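Local coordinates for protein deoxy-D-mannose-octulosonate 8-phosphate phosphatase (PDB 1K1E) that catalyses the hydrolysis of 3-deoxy-D-manno-octulosonate 8-phosphate to 3-deoxy-D-manno-octulosonate and inorganic phosphate, a step in lipopolysaccharide biosynthesis, at residues A147-E150 / M151-I155; K81-K84 / E85-C88; L65-R68 / I69-G73. All coordinates share one frame; numbering follows the deposited sequence.

All three contacts are local ones beside the parallel sheet of a haloacid dehalogenase-like fold, and none touches another. Contacts 1 and 3 lie on helices, while contact 2 is the passage from loop into helix 84-95. Along the chain contact 3 comes first, then contact 2, then contact 1. The centre of contact 2 is about 23 Å from that of contact 1 and about 20 Å from that of contact 3. Contact 2 comes nearest to the metal: the side chain of Lys84 is about 5 Å from the cobalt ion, against about 11 Å for Ala147 in contact 1 and 10 Å for Leu65 in contact 3. Contacts 1 and 3 both reach the second subunit of the tetramer; contact 2 reaches the third.

Contact 1 of 3, residues A147-E150 / M151-I155; sequences AFRE and MSDMI
Met151 N, Ser152 N, Asp153 N and Met154 N donate in turn to Ala147 O, Phe148 O, Arg149 O and Glu150 O, so 147-150 and 151-155 form successive turns of one alpha-helix. The bond from Ser152 N to Phe148 O is the shortest of the four at 2.7 Å, and that from Met151 N to Ala147 O the longest at 3.2 Å. Two side-chain pairs stand out on this frame.

On the buried flank, Met151 folds back over Phe148. Its chain bends at the last torsion, bringing the methyl CE over one ring face and leaving the sulfur farther out. Met151 CE sits 3.6 Å from the centroid of the Phe148 ring, 18° off the normal and displaced toward the rim by CE1, which makes this a CH-pi contact within a Met-aromatic pair; Met151 SD stands 5.5 Å from the centroid of the Phe148 ring. Phe148 also packs on Ile44 of helix 38-49 and Val11 of strand 10-14, joining this helix to the central sheet, and it touches Asp40, a probable substrate-binding residue whose OD1 accepts from Arg149 N.

Arg149 and Asp153, one turn apart, make a salt bridge, Arg149 NE to Asp153 OD2 at 2.8 Å. Arg149 bends at chi2 (52°), which carries NE forward to the next turn and the acid. The carboxylate oxygen lies at the guanidinium edge, in its plane, yet the two planes stand nearly perpendicular, at 89°. Arg149 NH1 bonds to Arg39 O and bridges to Asp108 of the second subunit; Asp153 OD1 bonds to Tyr130 of the second subunit.

The NE bond thus probably fixes the rotation of both groups while NH1 and OD1 serve the neighbouring subunit.

Contact 2 of 3, residues K81-K84 / E85-C88; sequences KLEK and ETAC. With HG (mercury (II) ion), chain N; SO4 (sulfate ion), chain O.
Glu83 reaches over to the backbone of Thr86 and caps the start of helix 84-95: it occupies the N-cap position, and its OE2 accepts from Thr86 N at 2.7 Å through the syn lone pair, with an N-H...O angle of 158°. The side chain leaves with CG anti to the backbone N but turns sharply at chi2 (-82°), which swings the carboxylate back to the first turn. A negative group there would be expected to interact favourably with the helix dipole. Its other oxygen, OE1, is modelled too close to Thr86 OG1, so the mutual placing of those two atoms is doubtful.

At the start of the helix, Lys84 O accepts from Cys88 N at 2.9 Å, an ordinary turn of helix, while the lysine side chain runs fully extended in another direction, into the active site. There Lys84 NZ donates to O1 of a sulfate at 2.7 Å and more weakly to O4, and forms salt bridges with Asp14, a cobalt ligand, and Asp111. Lys84 is probably a substrate-binding residue, as in related enzymes; the sulfate, probably from the crystallisation liquor, may stand where a phosphate would bind.

One turn on, Cys88 faces a separate metal: Cys88 SG binds a mercury ion at 2.4 Å, alongside Cys118 SG and Ala114 O.

Contact 3 of 3, residues L65-R68 / I69-G73; sequences LRRR and IADLG
Leu72 lies over one face of the Arg68 guanidinium: its CD2 methyl sits 3.7 Å above the plane, over the centre, with Leu72 CD2 3.8 Å from Arg68 CZ, while CD1 comes alongside NE. Arg67 meets its acid quite differently. Asp71 OD2 lies at the edge of the Arg67 guanidinium, in its plane, whereas the bonded OD1 comes in obliquely. Arg67 NE reaches Asp71 OD1 in a salt bridge whose hydrogen bond is weak, 3.1 Å with an N-H...O angle of 135°, and the guanidinium and carboxylate planes are turned 79° apart. A water also links the pair, accepting from Arg67 NH2 and donating to Asp71 OD2 at 2.7 Å.

In both arginines a kink at the second torsion, 48° in Arg68, folds the chain along the helix toward the residue four places on. Regular backbone bonds carry that turn, from Ile69 N to Leu65 O through Leu72 N to Arg68 O. This is helix 63-72, the crossover helix of a beta-alpha-beta unit between strands 53-58 and 76-79; Leu65 and Ile69 form its inner side, Leu65 CG to Ile69 CD1 4.1 Å, with Ile69 packing on Val56 and Phe77. The helix ends at Gly73 in a Schellman motif, with positive phi.

Arg68 is a substrate-binding residue by similarity. Its NH1 bonds to Tyr26 OH of the second subunit, as does Asp71 OD2, and its NH2 to Gln180 OE1.

Contact 1 of 3, residues A147-E150 / M151-I155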
# COMPACT_ATOMS: atom_id res chain seq x y z
N ALA A 147 11.24 -2.75 8.69
CA ALA A 147 12.51 -3.44 8.61
C ALA A 147 13.56 -2.74 9.51
O ALA A 147 14.45 -3.37 10.03
CB ALA A 147 12.97 -3.44 7.20
N PHE A 148 13.46 -1.43 9.61
CA PHE A 148 14.37 -0.71 10.49
C PHE A 148 14.18 -1.19 11.91
O PHE A 148 15.14 -1.49 12.67
CB PHE A 148 14.15 0.79 10.38
CG PHE A 148 15.15 1.56 11.18
CD1 PHE A 148 16.24 2.14 10.55
CD2 PHE A 148 15.05 1.62 12.58
CE1 PHE A 148 17.29 2.79 11.31
CE2 PHE A 148 16.09 2.27 13.33
CZ PHE A 148 17.21 2.85 12.67
N ARG A 149 12.92 -1.25 12.31
CA ARG A 149 12.57 -1.71 13.67
C ARG A 149 13.04 -3.14 13.92
O ARG A 149 13.48 -3.46 15.01
CB ARG A 149 11.06 -1.64 13.85
CG ARG A 149 10.60 -2.00 15.25
CD ARG A 149 11.28 -1.23 16.36
NE ARG A 149 10.72 -1.66 17.67
CZ ARG A 149 9.59 -1.20 18.16
NH1 ARG A 149 8.87 -0.30 17.48
NH2 ARG A 149 9.16 -1.66 19.31
N GLU A 150 12.94 -4.01 12.91
CA GLU A 150 13.45 -5.39 13.06
C GLU A 150 14.95 -5.37 13.47
O GLU A 150 15.39 -6.06 14.40
CB GLU A 150 13.29 -6.16 11.75
CG GLU A 150 13.76 -7.59 11.85
CD GLU A 150 13.48 -8.36 10.56
OE1 GLU A 150 13.97 -9.44 10.47
OE2 GLU A 150 12.79 -7.84 9.64
N MET A 151 15.71 -4.55 12.75
CA MET A 151 17.10 -4.34 12.99
C MET A 151 17.33 -3.67 14.36
O MET A 151 18.14 -4.15 15.16
CB MET A 151 17.72 -3.46 11.87
CG MET A 151 19.24 -3.17 12.11
SD MET A 151 19.74 -1.83 11.00
CE MET A 151 18.59 -0.38 11.48
N SER A 152 16.65 -2.56 14.65
CA SER A 152 16.93 -1.94 15.98
C SER A 152 16.64 -2.87 17.13
O SER A 152 17.41 -2.95 18.10
CB SER A 152 16.18 -0.61 16.18
OG SER A 152 14.79 -0.77 16.06
N ASP A 153 15.55 -3.62 17.03
CA ASP A 153 15.21 -4.57 18.07
C ASP A 153 16.37 -5.56 18.22
O ASP A 153 16.74 -5.91 19.34
CB ASP A 153 13.98 -5.40 17.71
CG ASP A 153 12.67 -4.67 17.92
OD1 ASP A 153 11.68 -5.28 17.49
OD2 ASP A 153 12.59 -3.58 18.51
N MET A 154 16.91 -6.03 17.09
CA MET A 154 18.00 -7.03 17.13
C MET A 154 19.23 -6.46 17.80
O MET A 154 19.87 -7.14 18.65
CB MET A 154 18.43 -7.44 15.70
CG MET A 154 17.47 -8.31 14.96
SD MET A 154 18.21 -8.80 13.37
CE MET A 154 19.80 -9.25 13.91
N ILE A 155 19.59 -5.24 17.40
CA ILE A 155 20.76 -4.61 18.01
C ILE A 155 20.55 -4.42 19.53
O ILE A 155 21.42 -4.77 20.33
CB ILE A 155 21.06 -3.23 17.34
CG1 ILE A 155 21.38 -3.47 15.86
CG2 ILE A 155 22.23 -2.53 18.09
CD1 ILE A 155 21.54 -2.20 15.00

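Contact 2 of 3, residues K81-K84 / E85-C88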
# COMPACT_ATOMS: atom_id res chain seq x y z
N LYS A 81 23.26 13.32 -1.57
CA LYS A 81 24.52 12.69 -2.02
C LYS A 81 24.31 11.31 -2.58
O LYS A 81 23.80 10.42 -1.90
CB LYS A 81 25.55 12.61 -0.89
CG LYS A 81 26.93 12.45 -1.47
CD LYS A 81 28.02 12.73 -0.50
CE LYS A 81 29.28 12.97 -1.31
NZ LYS A 81 30.41 13.47 -0.48
N LEU A 82 24.76 11.10 -3.81
CA LEU A 82 24.56 9.79 -4.43
C LEU A 82 25.72 8.85 -4.23
O LEU A 82 25.59 7.64 -4.46
CB LEU A 82 24.26 9.94 -5.92
CG LEU A 82 22.77 10.12 -6.24
CD1 LEU A 82 22.53 10.16 -7.76
CD2 LEU A 82 22.03 8.93 -5.63
N GLU A 83 26.83 9.38 -3.78
CA GLU A 83 28.02 8.57 -3.56
C GLU A 83 28.07 8.34 -2.07
O GLU A 83 28.66 9.12 -1.29
CB GLU A 83 29.25 9.32 -4.05
CG GLU A 83 30.53 8.56 -3.90
CD GLU A 83 31.10 8.64 -2.51
OE1 GLU A 83 31.45 9.77 -2.09
OE2 GLU A 83 31.20 7.58 -1.82
N LYS A 84 27.49 7.21 -1.68
CA LYS A 84 27.35 6.89 -0.28
C LYS A 84 28.55 6.43 0.52
O LYS A 84 28.55 6.61 1.73
CB LYS A 84 26.19 5.88 -0.11
CG LYS A 84 24.88 6.50 -0.58
CD LYS A 84 23.68 5.59 -0.27
CE LYS A 84 22.36 6.23 -0.79
NZ LYS A 84 21.22 5.46 -0.19
N GLU A 85 29.58 5.88 -0.11
CA GLU A 85 30.71 5.44 0.69
C GLU A 85 31.41 6.59 1.45
O GLU A 85 31.78 6.42 2.60
CB GLU A 85 31.77 4.73 -0.16
CG GLU A 85 33.00 4.34 0.68
CD GLU A 85 34.17 3.86 -0.19
OE1 GLU A 85 33.89 3.35 -1.30
OE2 GLU A 85 35.35 3.97 0.24
N THR A 86 31.64 7.75 0.83
CA THR A 86 32.29 8.76 1.62
C THR A 86 31.30 9.39 2.62
O THR A 86 31.72 9.83 3.69
CB THR A 86 32.93 9.84 0.75
OG1 THR A 86 31.93 10.43 -0.04
CG2 THR A 86 33.99 9.20 -0.16
N ALA A 87 30.00 9.39 2.30
CA ALA A 87 28.98 9.93 3.19
C ALA A 87 29.05 9.11 4.45
O ALA A 87 28.91 9.66 5.55
CB ALA A 87 27.53 9.83 2.60
N CYS A 88 29.27 7.80 4.33
CA CYS A 88 29.37 6.98 5.54
C CYS A 88 30.47 7.47 6.44
O CYS A 88 30.25 7.67 7.63
CB CYS A 88 29.68 5.47 5.32
SG CYS A 88 28.27 4.65 4.45
HG HG N . 28.17 2.88 6.05
S SO4 O . 19.40 6.63 -2.93
O1 SO4 O . 20.21 5.44 -2.65
O2 SO4 O . 18.14 6.15 -3.58
O3 SO4 O . 20.10 7.53 -3.83
O4 SO4 O . 19.18 7.27 -1.61
O HOH W 1 33.84 6.04 -3.28

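Contact 3 of 3, residues L65-R68 / I69-G73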
# COMPACT_ATOMS: atom_id res chain seq x y z
N LEU A 65 11.40 14.97 3.68
CA LEU A 65 12.37 14.18 4.43
C LEU A 65 12.94 14.96 5.61
O LEU A 65 13.14 14.43 6.67
CB LEU A 65 13.48 13.68 3.46
CG LEU A 65 14.50 12.76 4.16
CD1 LEU A 65 13.88 11.57 4.91
CD2 LEU A 65 15.43 12.24 3.11
N ARG A 66 13.18 16.26 5.46
CA ARG A 66 13.71 17.02 6.57
C ARG A 66 12.73 17.14 7.75
O ARG A 66 13.13 17.11 8.89
CB ARG A 66 14.15 18.38 6.02
CG ARG A 66 15.53 18.23 5.32
CD ARG A 66 15.98 19.50 4.61
NE ARG A 66 17.27 19.36 3.92
CZ ARG A 66 18.45 19.65 4.46
NH1 ARG A 66 18.52 20.08 5.70
NH2 ARG A 66 19.56 19.63 3.73
N ARG A 67 11.45 17.20 7.42
CA ARG A 67 10.42 17.29 8.44
C ARG A 67 10.40 15.97 9.23
O ARG A 67 10.30 15.97 10.44
CB ARG A 67 9.07 17.53 7.78
CG ARG A 67 7.85 17.59 8.79
CD ARG A 67 8.18 18.42 9.96
NE ARG A 67 7.11 18.44 10.96
CZ ARG A 67 6.30 19.47 11.17
NH1 ARG A 67 6.46 20.58 10.45
NH2 ARG A 67 5.33 19.40 12.12
N ARG A 68 10.52 14.86 8.52
CA ARG A 68 10.52 13.55 9.20
C ARG A 68 11.74 13.47 10.09
O ARG A 68 11.63 13.06 11.25
CB ARG A 68 10.50 12.43 8.15
CG ARG A 68 10.46 10.92 8.73
CD ARG A 68 9.42 10.76 9.80
NE ARG A 68 9.33 9.38 10.23
CZ ARG A 68 8.62 8.95 11.26
NH1 ARG A 68 7.89 9.81 12.00
NH2 ARG A 68 8.67 7.64 11.55
N ILE A 69 12.91 13.83 9.56
CA ILE A 69 14.14 13.83 10.35
C ILE A 69 14.03 14.68 11.65
O ILE A 69 14.43 14.26 12.74
CB ILE A 69 15.26 14.34 9.51
CG1 ILE A 69 15.70 13.21 8.53
CG2 ILE A 69 16.41 14.84 10.40
CD1 ILE A 69 16.67 13.71 7.46
N ALA A 70 13.43 15.85 11.51
CA ALA A 70 13.23 16.79 12.64
C ALA A 70 12.27 16.21 13.66
O ALA A 70 12.53 16.27 14.87
CB ALA A 70 12.71 18.15 12.09
N ASP A 71 11.15 15.63 13.19
CA ASP A 71 10.20 15.00 14.11
C ASP A 71 10.86 13.88 14.91
O ASP A 71 10.54 13.68 16.07
CB ASP A 71 9.01 14.38 13.36
CG ASP A 71 8.01 15.38 12.88
OD1 ASP A 71 8.18 16.59 13.18
OD2 ASP A 71 7.04 14.94 12.20
N LEU A 72 11.77 13.13 14.28
CA LEU A 72 12.45 12.04 14.93
C LEU A 72 13.58 12.43 15.87
O LEU A 72 14.06 11.61 16.61
CB LEU A 72 12.97 11.07 13.89
CG LEU A 72 11.88 10.28 13.16
CD1 LEU A 72 12.52 9.52 12.04
CD2 LEU A 72 11.14 9.37 14.08
N GLY A 73 14.00 13.68 15.80
CA GLY A 73 15.08 14.18 16.64
C GLY A 73 16.44 13.76 16.11
O GLY A 73 17.44 13.74 16.84
O HOH W 2 4.79 16.25 12.73